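Long-range contacts in dachshund homolog 1 (Homo sapiens, PDB 1L8R), which acts as a nuclear transcription factor in organogenesis, its DACHbox-N domain carrying a DNA-binding motif similar to that of forkhead/winged-helix proteins: residues 58-63 / 83-88; 18-23 / 68-73; 27-32 / 74-79; 11-16 / 89-94; 36-41 / 96-101. All coordinates share one frame; numbering follows the deposited sequence.

Overall arrangement
All five contacts lie in the DACHbox-N domain and are tied together by one antiparallel sheet and the helices packed on it. Interactions 1, 2 and 3 sit closest, with centres 8 to 10 Å apart: strand 25-29, used by interaction 3, runs between strands 15-22 and 84-87, and Leu70 of interaction 2 touches both Cys62 and Cys83 of interaction 1. Interaction 4 joins the hairpin at the far edge of the sheet to helix 88-99, which follows directly on strand 84-87. Interaction 5 packs on the end of that helix; its centre is about 11 Å from that of interaction 4 but about 23 Å from that of interaction 2, across the centre of the chain.

Interaction 1. Residues 58-63 / 83-88; sequences TPVVCN and CKLISR
Cys62 has SG anti to its carbonyl carbon (chi1 -77°), and Leu85 carries CG in the same position (chi1 -52°); these two torsions bring the thiol against the leucine fork, Cys62 SG lying 3.5 Å from Leu85 CG with both methyls close by. The CB of Cys83 packs on the same sulfur. Around Pro59 a second apolar patch forms: its ring lies alongside Ile86, both pointing the same way, with Pro59 CB 3.5 Å from Ile86 CG2, while the extended chain of Lys84 runs past Pro59 CB with its CB, CG and CD before its amino end makes a cation-pi contact with Tyr49. The backbones are joined by three bonds. Val60 and Leu85 form a hydrogen-bonded antiparallel pair, Val60 N to Leu85 O at 2.8 Å and Leu85 N to Val60 O at 2.9 Å. Val61 and Lys84 make the non-hydrogen-bonded pair that follows. Two residues on from Val60, Cys62 N donates to Cys83 O at 2.9 Å. A water receives the N-H of Cys83 and donates to Cys62 O, bridging the two chains next to this bond. Strand 60-61 is thereby added as the edge strand of the five-stranded antiparallel sheet in this winged-helix-like domain, with helix 64-73 covering the cysteines.

Interaction 2. Residues 18-23 / 68-73; sequences ASFTVE and RILRGL
Ala18 and Leu70 make the tightest apolar contact here: Ala18 CB sits 3.4 Å from Leu70 CD2, closer than carbons usually come. The other aliphatic pair is looser, with Leu73 CD1 reaching the same Ala18 methyl at 4.2 Å, so that one small side chain on the strand receives two leucines from a single face of the helix. Leu70 CG stands anti to its carbonyl carbon (chi1 -64°), which brings CD2 onto Ala18 CB and CG to the edge of the Phe20 ring.

This is a helix laid on a sheet, as in the winged-helix-like fold of the DACHbox-N domain: strand 18-22 and helix 68-73 run nearly antiparallel, 159° between their directions, with axes 10.0 Å apart at closest approach.

The remaining contacts are made by the ring of Phe20. It is met at its edge, Leu70 CG lying in the ring plane 3.9 Å from Phe20 CE2, and the two side chains lie alongside each other with opposite headings. Ile69 comes to the same rim, its CG2 4.1 Å from Phe20 CZ, its side chain crossing that of Phe20 at a slant.

Polar bonds join this strand to strand 25-29 instead: Ser19 OG binds Leu27 O, and the backbones of Ala18 and Phe20 pair with Cys29 and Leu27. Cys7 touches both Phe20 and Leu73 from outside the two segments.

Interaction 3. Residues 27-32 / 74-79; sequences LICLPQ and GAIQPG
Gln32 and Ala75 bring the two backbones together, CA to CA 5.4 Å, where helix 30-37 begins and where Gly74, at positive phi (84°), has ended helix 64-73 in a Schellman motif. With CG anti to the backbone N (chi1 179°), the extended chain of the glutamine carries its amide out until one face of it covers Ala75 CB: Gln32 OE1 is 3.7 Å from Ala75 CB, and NE2 stands near Ala75 CA. At the base of the side chain, Gln32 CB abuts Ala75 O at 3.5 Å. The OE1 accepts a hydrogen bond from Ala18 N. With an alanine here, Ala18 N would probably lose this acceptor and the methyl of Ala75 its amide cover. Cys29 SG packs on Ile76 CG2 at 3.9 Å and more loosely on Ala75 CB, while also accepting a weak N-cap bond from Gln32 N at 3.6 Å. Pro31 CB touches the same Ile76 methyl. The contact thus sits at the junction of strand 25-29 with helix 30-37: strand 15-22 borders it through Ala18, helix 64-73 supports Ile76 through Val67, Leu70 and Arg71, and Cys83, just before strand 84-87, touches Cys29, Pro31 and Ile76.

Interaction 4. Residues 11-16 / 89-94; sequences DLRGAK and KDFETL
Arg13 and Glu92 run antiparallel, side by side, linking the beta hairpin of strands 8-12 and 15-22 to helix 88-99 of the winged-helix-like domain. Their flat groups are turned by 44°, and the carboxylate comes to the edge of the guanidinium, near its plane. The resulting salt bridge, Arg13 NH1 to Glu92 OE1 at 3.0 Å, is a weak hydrogen bond, bent to 133° at the hydrogen. Both chains fold to make it: Glu92 turns at chi2 (-53°) and Arg13 at chi3. The second carboxylate oxygen touches carbon: Glu92 OE2 is 3.5 Å from Leu12 CD1 and equally near Arg13 CG. Replacing Glu92 by an alanine would probably leave Arg13 without this anionic partner and uncover the leucine methyl. Arg13 also makes a cation-pi contact with Tyr95.

Leu12 meets Phe91 at about a right angle, with Leu12 CD2 4.0 Å from Phe91 CD2, while Arg13 CD stands at the edge of the same ring. Ala33 of helix 30-37 packs against both Leu12 and Phe91, placing this pair in the buried part of the contact. Arg13 and Gly14 are the two central residues of a type I' turn from Leu12 to Ala15, both with positive phi. At its backbone angles a CB on Gly14 would collide with the carbonyl oxygen of Arg13. An Asx motif secures the turn, Gly14 N donating to Asp11 OD2 at 3.2 Å, on its syn side but tilted out of the carboxylate plane.

Interaction 5. Residues 36-41 / 96-101; sequences LFLKHL and NDCTNA
Leu38 CD2 rests on Cys98 CB at 3.9 Å, and its other methyl, CD1, comes to 4.2 Å from Cys98 SG, so the leucine fork meets the cysteine with both branches. Here, in the winged-helix-like DACHbox-N domain, the chain leaving helix 30-37 packs against the last turn of helix 88-99. The neighbouring pair is tighter: Leu41 CD1 presses on Thr99 CG2 at 3.4 Å, shorter than ordinary carbon contact, with the two side chains set at a slant to one another and Leu41 CB also near that methyl. Leu38 CD2 approaches Thr99 CG2 from beside Leu41, at 4.3 Å. The side-chain contacts are apolar, and no hydrogen bond joins the two segments.

One shell out, Tyr95 of helix 88-99 touches both leucines. Phe37 packs on Tyr95 and on Phe91 as well, so the final turn of helix 30-37 is seated on helix 88-99 before Leu38 departs from helical angles. Lys51 of helix 45-54 reaches Cys98, and Asp97, next to Cys98 in the chain, forms a salt bridge with Arg54 of the same helix 45-54.

In Thr99, OG1 sits between the backbone N and the carbonyl carbon (chi1 57°); its hydrogen bond to Tyr95 O is consistent with this torsion, which turns CG2 to Leu41. Close by, the helix finishes with Asn100 N bonded to Asn96 O at 2.8 Å.

Interaction 1. Residues 58-63 / 83-88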
# COMPACT_ATOMS: atom_id res chain seq x y z
N THR A 58 7.68 -5.43 7.10
CA THR A 58 6.60 -5.12 8.03
C THR A 58 5.95 -3.81 7.61
O THR A 58 6.54 -2.74 7.74
CB THR A 58 7.12 -4.97 9.48
OG1 THR A 58 7.76 -6.18 9.89
CG2 THR A 58 5.97 -4.67 10.43
N PRO A 59 4.72 -3.88 7.07
CA PRO A 59 3.97 -2.71 6.60
C PRO A 59 3.64 -1.72 7.71
O PRO A 59 3.42 -2.11 8.86
CB PRO A 59 2.70 -3.32 6.01
CG PRO A 59 3.16 -4.66 5.55
CD PRO A 59 4.02 -5.12 6.70
N VAL A 60 3.62 -0.44 7.35
CA VAL A 60 3.26 0.61 8.30
C VAL A 60 1.75 0.61 8.45
O VAL A 60 1.00 0.45 7.49
CB VAL A 60 3.72 2.00 7.79
CG1 VAL A 60 2.96 3.11 8.50
CG2 VAL A 60 5.23 2.15 8.01
N VAL A 61 1.28 0.79 9.69
CA VAL A 61 -0.16 0.81 9.93
C VAL A 61 -0.72 2.23 9.82
O VAL A 61 -0.23 3.15 10.49
CB VAL A 61 -0.51 0.24 11.32
CG1 VAL A 61 -2.03 0.36 11.57
CG2 VAL A 61 -0.10 -1.23 11.38
N CYS A 62 -1.73 2.40 8.98
CA CYS A 62 -2.37 3.69 8.78
C CYS A 62 -3.11 4.14 10.03
O CYS A 62 -3.77 3.33 10.68
CB CYS A 62 -3.40 3.63 7.66
SG CYS A 62 -2.71 3.67 6.02
N ASN A 63 -3.01 5.42 10.35
CA ASN A 63 -3.73 5.92 11.51
C ASN A 63 -5.15 6.28 11.07
O ASN A 63 -5.48 6.24 9.87
CB ASN A 63 -3.01 7.13 12.14
CG ASN A 63 -2.77 8.27 11.16
OD1 ASN A 63 -3.69 8.72 10.49
ND2 ASN A 63 -1.53 8.75 11.10
N CYS A 83 -5.85 -0.04 7.09
CA CYS A 83 -5.05 0.01 5.88
C CYS A 83 -3.57 0.02 6.20
O CYS A 83 -3.15 0.59 7.20
CB CYS A 83 -5.38 1.24 5.04
SG CYS A 83 -4.69 1.16 3.37
N LYS A 84 -2.78 -0.60 5.33
CA LYS A 84 -1.33 -0.64 5.51
C LYS A 84 -0.61 0.03 4.35
O LYS A 84 -1.14 0.13 3.24
CB LYS A 84 -0.86 -2.08 5.68
CG LYS A 84 -1.24 -2.64 7.05
CD LYS A 84 -0.96 -4.11 7.18
CE LYS A 84 -1.30 -4.60 8.58
NZ LYS A 84 -1.22 -6.09 8.67
N LEU A 85 0.60 0.50 4.64
CA LEU A 85 1.42 1.21 3.68
C LEU A 85 2.81 0.58 3.58
O LEU A 85 3.37 0.14 4.58
CB LEU A 85 1.61 2.66 4.13
CG LEU A 85 0.40 3.54 4.48
CD1 LEU A 85 0.90 4.88 5.02
CD2 LEU A 85 -0.48 3.74 3.25
N ILE A 86 3.38 0.53 2.38
CA ILE A 86 4.74 0.03 2.23
C ILE A 86 5.45 0.85 1.16
O ILE A 86 4.81 1.49 0.34
CB ILE A 86 4.81 -1.49 1.86
CG1 ILE A 86 4.10 -1.77 0.54
CG2 ILE A 86 4.27 -2.33 3.02
CD1 ILE A 86 4.41 -3.18 0.01
N SER A 87 6.78 0.88 1.21
CA SER A 87 7.55 1.66 0.24
C SER A 87 7.42 1.10 -1.17
O SER A 87 7.10 -0.08 -1.36
CB SER A 87 9.03 1.70 0.65
OG SER A 87 9.62 0.41 0.60
N ARG A 88 7.66 1.93 -2.17
CA ARG A 88 7.55 1.45 -3.54
C ARG A 88 8.58 0.36 -3.81
O ARG A 88 8.30 -0.59 -4.55
CB ARG A 88 7.71 2.61 -4.54
CG ARG A 88 6.43 3.42 -4.70
CD ARG A 88 6.51 4.46 -5.80
NE ARG A 88 7.54 5.46 -5.53
CZ ARG A 88 7.66 6.61 -6.19
NH1 ARG A 88 6.81 6.91 -7.16
NH2 ARG A 88 8.62 7.46 -5.87
O HOH W 1 -5.10 0.97 9.90

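Interaction 2. Residues 18-23 / 68-73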
# COMPACT_ATOMS: atom_id res chain seq x y z
N ALA A 18 -2.09 6.58 -3.94
CA ALA A 18 -2.01 7.44 -2.78
C ALA A 18 -0.78 7.11 -1.95
O ALA A 18 -0.37 5.95 -1.85
CB ALA A 18 -3.27 7.30 -1.94
N SER A 19 -0.19 8.13 -1.36
CA SER A 19 1.02 7.96 -0.58
C SER A 19 1.06 8.89 0.62
O SER A 19 0.41 9.94 0.62
CB SER A 19 2.23 8.25 -1.47
OG SER A 19 3.42 8.43 -0.71
N PHE A 20 1.82 8.49 1.64
CA PHE A 20 2.06 9.30 2.83
C PHE A 20 3.53 9.09 3.13
O PHE A 20 4.06 8.00 2.93
CB PHE A 20 1.26 8.81 4.05
CG PHE A 20 -0.21 9.10 3.97
CD1 PHE A 20 -0.70 10.39 4.15
CD2 PHE A 20 -1.10 8.08 3.67
CE1 PHE A 20 -2.06 10.66 4.02
CE2 PHE A 20 -2.46 8.33 3.54
CZ PHE A 20 -2.95 9.62 3.71
N THR A 21 4.21 10.14 3.58
CA THR A 21 5.61 10.00 3.93
C THR A 21 5.70 9.87 5.44
O THR A 21 5.41 10.81 6.18
CB THR A 21 6.42 11.19 3.43
OG1 THR A 21 6.38 11.19 2.00
CG2 THR A 21 7.86 11.09 3.90
N VAL A 22 6.11 8.68 5.89
CA VAL A 22 6.21 8.33 7.30
C VAL A 22 7.64 7.99 7.70
O VAL A 22 8.31 7.21 7.03
CB VAL A 22 5.31 7.10 7.59
CG1 VAL A 22 5.34 6.75 9.07
CG2 VAL A 22 3.91 7.38 7.11
N GLU A 23 8.12 8.58 8.80
CA GLU A 23 9.48 8.32 9.26
C GLU A 23 10.50 8.53 8.15
O GLU A 23 11.42 7.73 8.00
CB GLU A 23 9.63 6.89 9.78
CG GLU A 23 9.13 6.63 11.19
CD GLU A 23 9.79 5.41 11.81
OE1 GLU A 23 10.96 5.52 12.26
OE2 GLU A 23 9.17 4.33 11.83
N ARG A 68 -9.23 7.47 6.69
CA ARG A 68 -10.34 8.27 6.21
C ARG A 68 -10.01 8.98 4.89
O ARG A 68 -10.85 9.06 3.99
CB ARG A 68 -10.75 9.29 7.27
CG ARG A 68 -11.29 8.66 8.54
CD ARG A 68 -11.73 9.71 9.54
NE ARG A 68 -12.80 10.54 8.99
CZ ARG A 68 -13.34 11.58 9.62
NH1 ARG A 68 -12.91 11.92 10.82
NH2 ARG A 68 -14.30 12.27 9.03
N ILE A 69 -8.79 9.49 4.77
CA ILE A 69 -8.40 10.16 3.53
C ILE A 69 -8.37 9.15 2.38
O ILE A 69 -8.88 9.43 1.29
CB ILE A 69 -7.00 10.82 3.68
CG1 ILE A 69 -7.11 12.04 4.59
CG2 ILE A 69 -6.46 11.23 2.30
CD1 ILE A 69 -5.78 12.55 5.09
N LEU A 70 -7.80 7.97 2.62
CA LEU A 70 -7.73 6.96 1.57
C LEU A 70 -9.12 6.52 1.14
O LEU A 70 -9.35 6.27 -0.04
CB LEU A 70 -6.91 5.76 2.06
CG LEU A 70 -5.44 6.12 2.35
CD1 LEU A 70 -4.75 4.99 3.07
CD2 LEU A 70 -4.75 6.42 1.02
N ARG A 71 -10.05 6.44 2.08
CA ARG A 71 -11.41 6.06 1.71
C ARG A 71 -12.04 7.17 0.86
O ARG A 71 -12.74 6.90 -0.12
CB ARG A 71 -12.27 5.83 2.96
CG ARG A 71 -11.93 4.56 3.71
CD ARG A 71 -13.13 4.08 4.52
NE ARG A 71 -13.62 5.11 5.43
CZ ARG A 71 -13.53 5.04 6.75
NH1 ARG A 71 -12.96 3.99 7.33
NH2 ARG A 71 -14.03 6.02 7.50
N GLY A 72 -11.78 8.42 1.24
CA GLY A 72 -12.32 9.56 0.52
C GLY A 72 -11.78 9.68 -0.89
O GLY A 72 -12.48 10.14 -1.79
N LEU A 73 -10.53 9.25 -1.08
CA LEU A 73 -9.86 9.30 -2.38
C LEU A 73 -10.21 8.12 -3.25
O LEU A 73 -9.87 8.09 -4.43
CB LEU A 73 -8.33 9.30 -2.18
CG LEU A 73 -7.65 10.53 -1.60
CD1 LEU A 73 -6.22 10.19 -1.25
CD2 LEU A 73 -7.70 11.67 -2.60

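Interaction 3. Residues 27-32 / 74-79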
# COMPACT_ATOMS: atom_id res chain seq x y z
N LEU A 27 5.69 6.17 1.42
CA LEU A 27 4.99 4.90 1.40
C LEU A 27 3.71 5.02 0.59
O LEU A 27 3.11 6.08 0.52
CB LEU A 27 4.63 4.49 2.82
CG LEU A 27 5.77 4.52 3.84
CD1 LEU A 27 5.21 4.15 5.21
CD2 LEU A 27 6.88 3.56 3.44
N ILE A 28 3.31 3.92 -0.05
CA ILE A 28 2.09 3.96 -0.82
C ILE A 28 1.05 3.01 -0.24
O ILE A 28 1.37 2.11 0.55
CB ILE A 28 2.33 3.66 -2.34
CG1 ILE A 28 2.96 2.27 -2.53
CG2 ILE A 28 3.27 4.72 -2.92
CD1 ILE A 28 4.42 2.21 -2.20
N CYS A 29 -0.19 3.24 -0.63
CA CYS A 29 -1.32 2.44 -0.16
C CYS A 29 -1.24 1.02 -0.71
O CYS A 29 -1.41 0.79 -1.91
CB CYS A 29 -2.61 3.12 -0.60
SG CYS A 29 -4.08 2.20 -0.20
N LEU A 30 -0.98 0.06 0.17
CA LEU A 30 -0.84 -1.34 -0.23
C LEU A 30 -2.07 -1.96 -0.91
O LEU A 30 -1.94 -2.54 -1.99
CB LEU A 30 -0.43 -2.20 0.97
CG LEU A 30 -0.29 -3.70 0.71
CD1 LEU A 30 0.70 -3.94 -0.43
CD2 LEU A 30 0.18 -4.39 1.99
N PRO A 31 -3.26 -1.84 -0.30
CA PRO A 31 -4.45 -2.42 -0.94
C PRO A 31 -4.70 -1.85 -2.33
O PRO A 31 -5.14 -2.58 -3.23
CB PRO A 31 -5.57 -2.07 0.04
CG PRO A 31 -4.88 -2.04 1.35
CD PRO A 31 -3.59 -1.31 1.04
N GLN A 32 -4.43 -0.56 -2.50
CA GLN A 32 -4.63 0.08 -3.79
C GLN A 32 -3.66 -0.48 -4.82
O GLN A 32 -4.06 -0.81 -5.94
CB GLN A 32 -4.44 1.60 -3.67
CG GLN A 32 -4.61 2.35 -4.99
CD GLN A 32 -4.54 3.86 -4.80
OE1 GLN A 32 -3.73 4.35 -4.02
NE2 GLN A 32 -5.38 4.59 -5.52
N GLY A 74 -10.88 7.13 -2.66
CA GLY A 74 -11.24 5.94 -3.39
C GLY A 74 -10.10 4.94 -3.44
O GLY A 74 -10.20 3.92 -4.14
N ALA A 75 -9.02 5.21 -2.70
CA ALA A 75 -7.86 4.32 -2.66
C ALA A 75 -8.24 2.99 -2.03
O ALA A 75 -7.72 1.94 -2.41
CB ALA A 75 -6.73 4.97 -1.88
N ILE A 76 -9.13 3.04 -1.04
CA ILE A 76 -9.65 1.85 -0.38
C ILE A 76 -11.17 1.99 -0.39
O ILE A 76 -11.70 3.10 -0.53
CB ILE A 76 -9.14 1.71 1.09
CG1 ILE A 76 -9.41 3.01 1.86
CG2 ILE A 76 -7.66 1.34 1.09
CD1 ILE A 76 -9.06 2.91 3.36
N GLN A 77 -11.87 0.87 -0.26
CA GLN A 77 -13.33 0.86 -0.29
C GLN A 77 -13.98 1.49 0.95
O GLN A 77 -13.41 1.49 2.03
CB GLN A 77 -13.84 -0.57 -0.50
CG GLN A 77 -13.55 -1.10 -1.89
CD GLN A 77 -14.26 -0.30 -2.97
OE1 GLN A 77 -15.49 -0.32 -3.06
NE2 GLN A 77 -13.49 0.41 -3.79
N PRO A 78 -15.21 2.02 0.79
CA PRO A 78 -15.97 2.66 1.86
C PRO A 78 -16.11 1.90 3.17
O PRO A 78 -16.16 2.51 4.23
CB PRO A 78 -17.33 2.91 1.20
CG PRO A 78 -16.95 3.18 -0.21
CD PRO A 78 -15.95 2.08 -0.49
N GLY A 79 -16.18 0.57 3.10
CA GLY A 79 -16.32 -0.23 4.31
C GLY A 79 -15.02 -0.60 4.99
O GLY A 79 -15.02 -1.29 6.01

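Interaction 4. Residues 11-16 / 89-94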
# COMPACT_ATOMS: atom_id res chain seq x y z
N ASP A 11 3.50 8.13 -8.79
CA ASP A 11 3.46 7.13 -9.84
C ASP A 11 3.98 5.78 -9.36
O ASP A 11 4.98 5.70 -8.65
CB ASP A 11 4.28 7.58 -11.05
CG ASP A 11 4.07 6.69 -12.27
OD1 ASP A 11 3.01 6.82 -12.93
OD2 ASP A 11 4.94 5.85 -12.56
N LEU A 12 3.28 4.73 -9.75
CA LEU A 12 3.67 3.37 -9.42
C LEU A 12 3.39 2.54 -10.65
O LEU A 12 2.24 2.29 -11.01
CB LEU A 12 2.87 2.83 -8.24
CG LEU A 12 3.26 1.40 -7.85
CD1 LEU A 12 4.75 1.34 -7.55
CD2 LEU A 12 2.47 0.95 -6.62
N ARG A 13 4.46 2.11 -11.32
CA ARG A 13 4.33 1.29 -12.52
C ARG A 13 3.36 1.92 -13.52
O ARG A 13 2.52 1.23 -14.09
CB ARG A 13 3.86 -0.11 -12.13
CG ARG A 13 4.73 -0.80 -11.08
CD ARG A 13 4.17 -2.17 -10.69
NE ARG A 13 4.21 -3.12 -11.80
CZ ARG A 13 5.29 -3.81 -12.18
NH1 ARG A 13 6.44 -3.65 -11.53
NH2 ARG A 13 5.22 -4.64 -13.20
N GLY A 14 3.46 3.23 -13.71
CA GLY A 14 2.60 3.91 -14.67
C GLY A 14 1.22 4.32 -14.17
O GLY A 14 0.45 4.93 -14.91
N ALA A 15 0.91 3.98 -12.93
CA ALA A 15 -0.39 4.34 -12.37
C ALA A 15 -0.21 5.33 -11.24
O ALA A 15 0.89 5.54 -10.74
CB ALA A 15 -1.11 3.09 -11.87
N LYS A 16 -1.32 5.96 -10.85
CA LYS A 16 -1.31 6.92 -9.76
C LYS A 16 -1.84 6.23 -8.51
O LYS A 16 -2.87 5.56 -8.55
CB LYS A 16 -2.20 8.12 -10.10
CG LYS A 16 -1.56 9.12 -11.05
CD LYS A 16 -0.54 9.98 -10.32
CE LYS A 16 0.21 10.91 -11.26
NZ LYS A 16 1.10 10.17 -12.19
N LYS A 89 9.75 0.47 -3.19
CA LYS A 89 10.79 -0.54 -3.36
C LYS A 89 10.32 -1.87 -2.76
O LYS A 89 10.55 -2.93 -3.34
CB LYS A 89 12.09 -0.11 -2.67
CG LYS A 89 13.29 -0.97 -3.06
CD LYS A 89 14.55 -0.60 -2.28
CE LYS A 89 14.59 -1.29 -0.92
NZ LYS A 89 14.75 -2.77 -1.08
N ASP A 90 9.68 -1.80 -1.60
CA ASP A 90 9.17 -3.00 -0.96
C ASP A 90 8.01 -3.58 -1.74
O ASP A 90 7.82 -4.81 -1.78
CB ASP A 90 8.75 -2.71 0.49
CG ASP A 90 9.94 -2.65 1.45
OD1 ASP A 90 11.03 -3.11 1.07
OD2 ASP A 90 9.77 -2.17 2.59
N PHE A 91 7.23 -2.73 -2.39
CA PHE A 91 6.12 -3.25 -3.17
C PHE A 91 6.70 -4.02 -4.36
O PHE A 91 6.21 -5.08 -4.71
CB PHE A 91 5.21 -2.15 -3.70
CG PHE A 91 4.06 -2.68 -4.49
CD1 PHE A 91 2.99 -3.29 -3.85
CD2 PHE A 91 4.07 -2.64 -5.88
CE1 PHE A 91 1.94 -3.87 -4.57
CE2 PHE A 91 3.03 -3.21 -6.61
CZ PHE A 91 1.97 -3.82 -5.96
N GLU A 92 7.75 -3.47 -4.97
CA GLU A 92 8.35 -4.13 -6.12
C GLU A 92 8.93 -5.48 -5.69
O GLU A 92 8.82 -6.46 -6.42
CB GLU A 92 9.44 -3.26 -6.76
CG GLU A 92 8.93 -1.92 -7.32
CD GLU A 92 7.75 -2.05 -8.28
OE1 GLU A 92 7.43 -3.17 -8.72
OE2 GLU A 92 7.15 -1.01 -8.62
N THR A 93 9.53 -5.53 -4.51
CA THR A 93 10.08 -6.77 -3.99
C THR A 93 8.92 -7.76 -3.85
O THR A 93 9.03 -8.93 -4.21
CB THR A 93 10.74 -6.57 -2.61
OG1 THR A 93 11.86 -5.69 -2.74
CG2 THR A 93 11.22 -7.90 -2.04
N LEU A 94 7.80 -7.27 -3.31
CA LEU A 94 6.61 -8.10 -3.16
C LEU A 94 6.11 -8.53 -4.53
O LEU A 94 5.81 -9.70 -4.76
CB LEU A 94 5.51 -7.32 -2.44
CG LEU A 94 4.12 -7.96 -2.50
CD1 LEU A 94 4.13 -9.25 -1.69
CD2 LEU A 94 3.09 -6.99 -1.97

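Interaction 5. Residues 36-41 / 96-101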
# COMPACT_ATOMS: atom_id res chain seq x y z
N LEU A 36 -4.45 -2.80 -8.27
CA LEU A 36 -3.96 -2.37 -9.57
C LEU A 36 -3.02 -3.34 -10.27
O LEU A 36 -3.06 -3.46 -11.50
CB LEU A 36 -3.25 -1.02 -9.45
CG LEU A 36 -4.09 0.23 -9.18
CD1 LEU A 36 -3.16 1.39 -8.85
CD2 LEU A 36 -4.96 0.55 -10.39
N PHE A 37 -2.18 -4.03 -9.51
CA PHE A 37 -1.20 -4.92 -10.12
C PHE A 37 -1.16 -6.40 -9.75
O PHE A 37 -0.52 -7.18 -10.46
CB PHE A 37 0.18 -4.31 -9.90
CG PHE A 37 0.30 -2.89 -10.36
CD1 PHE A 37 0.23 -2.57 -11.72
CD2 PHE A 37 0.44 -1.85 -9.44
CE1 PHE A 37 0.31 -1.25 -12.15
CE2 PHE A 37 0.52 -0.53 -9.86
CZ PHE A 37 0.45 -0.22 -11.22
N LEU A 38 -1.81 -6.79 -8.67
CA LEU A 38 -1.78 -8.19 -8.25
C LEU A 38 -3.16 -8.80 -8.05
O LEU A 38 -3.29 -9.89 -7.51
CB LEU A 38 -0.97 -8.32 -6.95
CG LEU A 38 0.51 -7.92 -6.99
CD1 LEU A 38 1.07 -7.90 -5.58
CD2 LEU A 38 1.29 -8.89 -7.87
N LYS A 39 -4.19 -8.08 -8.49
CA LYS A 39 -5.57 -8.54 -8.36
C LYS A 39 -5.76 -10.01 -8.72
O LYS A 39 -6.43 -10.75 -8.00
CB LYS A 39 -6.49 -7.67 -9.22
N HIS A 40 -5.18 -10.43 -9.83
CA HIS A 40 -5.30 -11.81 -10.28
C HIS A 40 -4.00 -12.59 -10.12
O HIS A 40 -4.01 -13.78 -9.79
CB HIS A 40 -5.76 -11.85 -11.73
N LEU A 41 -2.88 -11.91 -10.36
CA LEU A 41 -1.57 -12.54 -10.26
C LEU A 41 -1.37 -13.34 -8.98
O LEU A 41 -0.52 -14.23 -8.92
CB LEU A 41 -0.47 -11.48 -10.38
CG LEU A 41 -0.40 -10.73 -11.71
CD1 LEU A 41 0.75 -9.73 -11.68
CD2 LEU A 41 -0.20 -11.73 -12.85
N ASN A 96 7.74 -8.76 -7.36
CA ASN A 96 8.65 -9.72 -7.98
C ASN A 96 8.45 -11.11 -7.38
O ASN A 96 8.46 -12.11 -8.09
CB ASN A 96 10.11 -9.28 -7.79
CG ASN A 96 10.39 -7.94 -8.44
OD1 ASN A 96 9.69 -7.52 -9.37
ND2 ASN A 96 11.43 -7.26 -7.97
N ASP A 97 8.23 -11.16 -6.07
CA ASP A 97 8.03 -12.43 -5.38
C ASP A 97 6.72 -13.13 -5.76
O ASP A 97 6.62 -14.35 -5.68
CB ASP A 97 8.08 -12.20 -3.87
CG ASP A 97 8.03 -13.50 -3.08
OD1 ASP A 97 8.86 -14.39 -3.36
OD2 ASP A 97 7.17 -13.62 -2.19
N CYS A 98 5.73 -12.35 -6.18
CA CYS A 98 4.43 -12.90 -6.57
C CYS A 98 4.37 -13.32 -8.03
O CYS A 98 3.53 -14.14 -8.41
CB CYS A 98 3.33 -11.87 -6.35
SG CYS A 98 3.02 -11.44 -4.63
N THR A 99 5.25 -12.76 -8.85
CA THR A 99 5.22 -13.04 -10.28
C THR A 99 6.43 -13.71 -10.91
O THR A 99 6.29 -14.44 -11.89
CB THR A 99 4.97 -11.75 -11.05
OG1 THR A 99 5.99 -10.80 -10.71
CG2 THR A 99 3.61 -11.17 -10.68
N ASN A 100 7.61 -13.46 -10.36
CA ASN A 100 8.83 -14.01 -10.92
C ASN A 100 9.84 -14.37 -9.83
O ASN A 100 10.99 -13.93 -9.86
CB ASN A 100 9.43 -12.99 -11.89
CG ASN A 100 10.64 -13.52 -12.63
OD1 ASN A 100 10.65 -14.66 -13.07
ND2 ASN A 100 11.66 -12.68 -12.78
N ALA A 101 9.39 -15.18 -8.87
CA ALA A 101 10.24 -15.58 -7.76
C ALA A 101 11.34 -16.56 -8.15
O ALA A 101 11.13 -17.35 -9.10
CB ALA A 101 9.38 -16.20 -6.66
OXT ALA A 101 12.40 -16.53 -7.49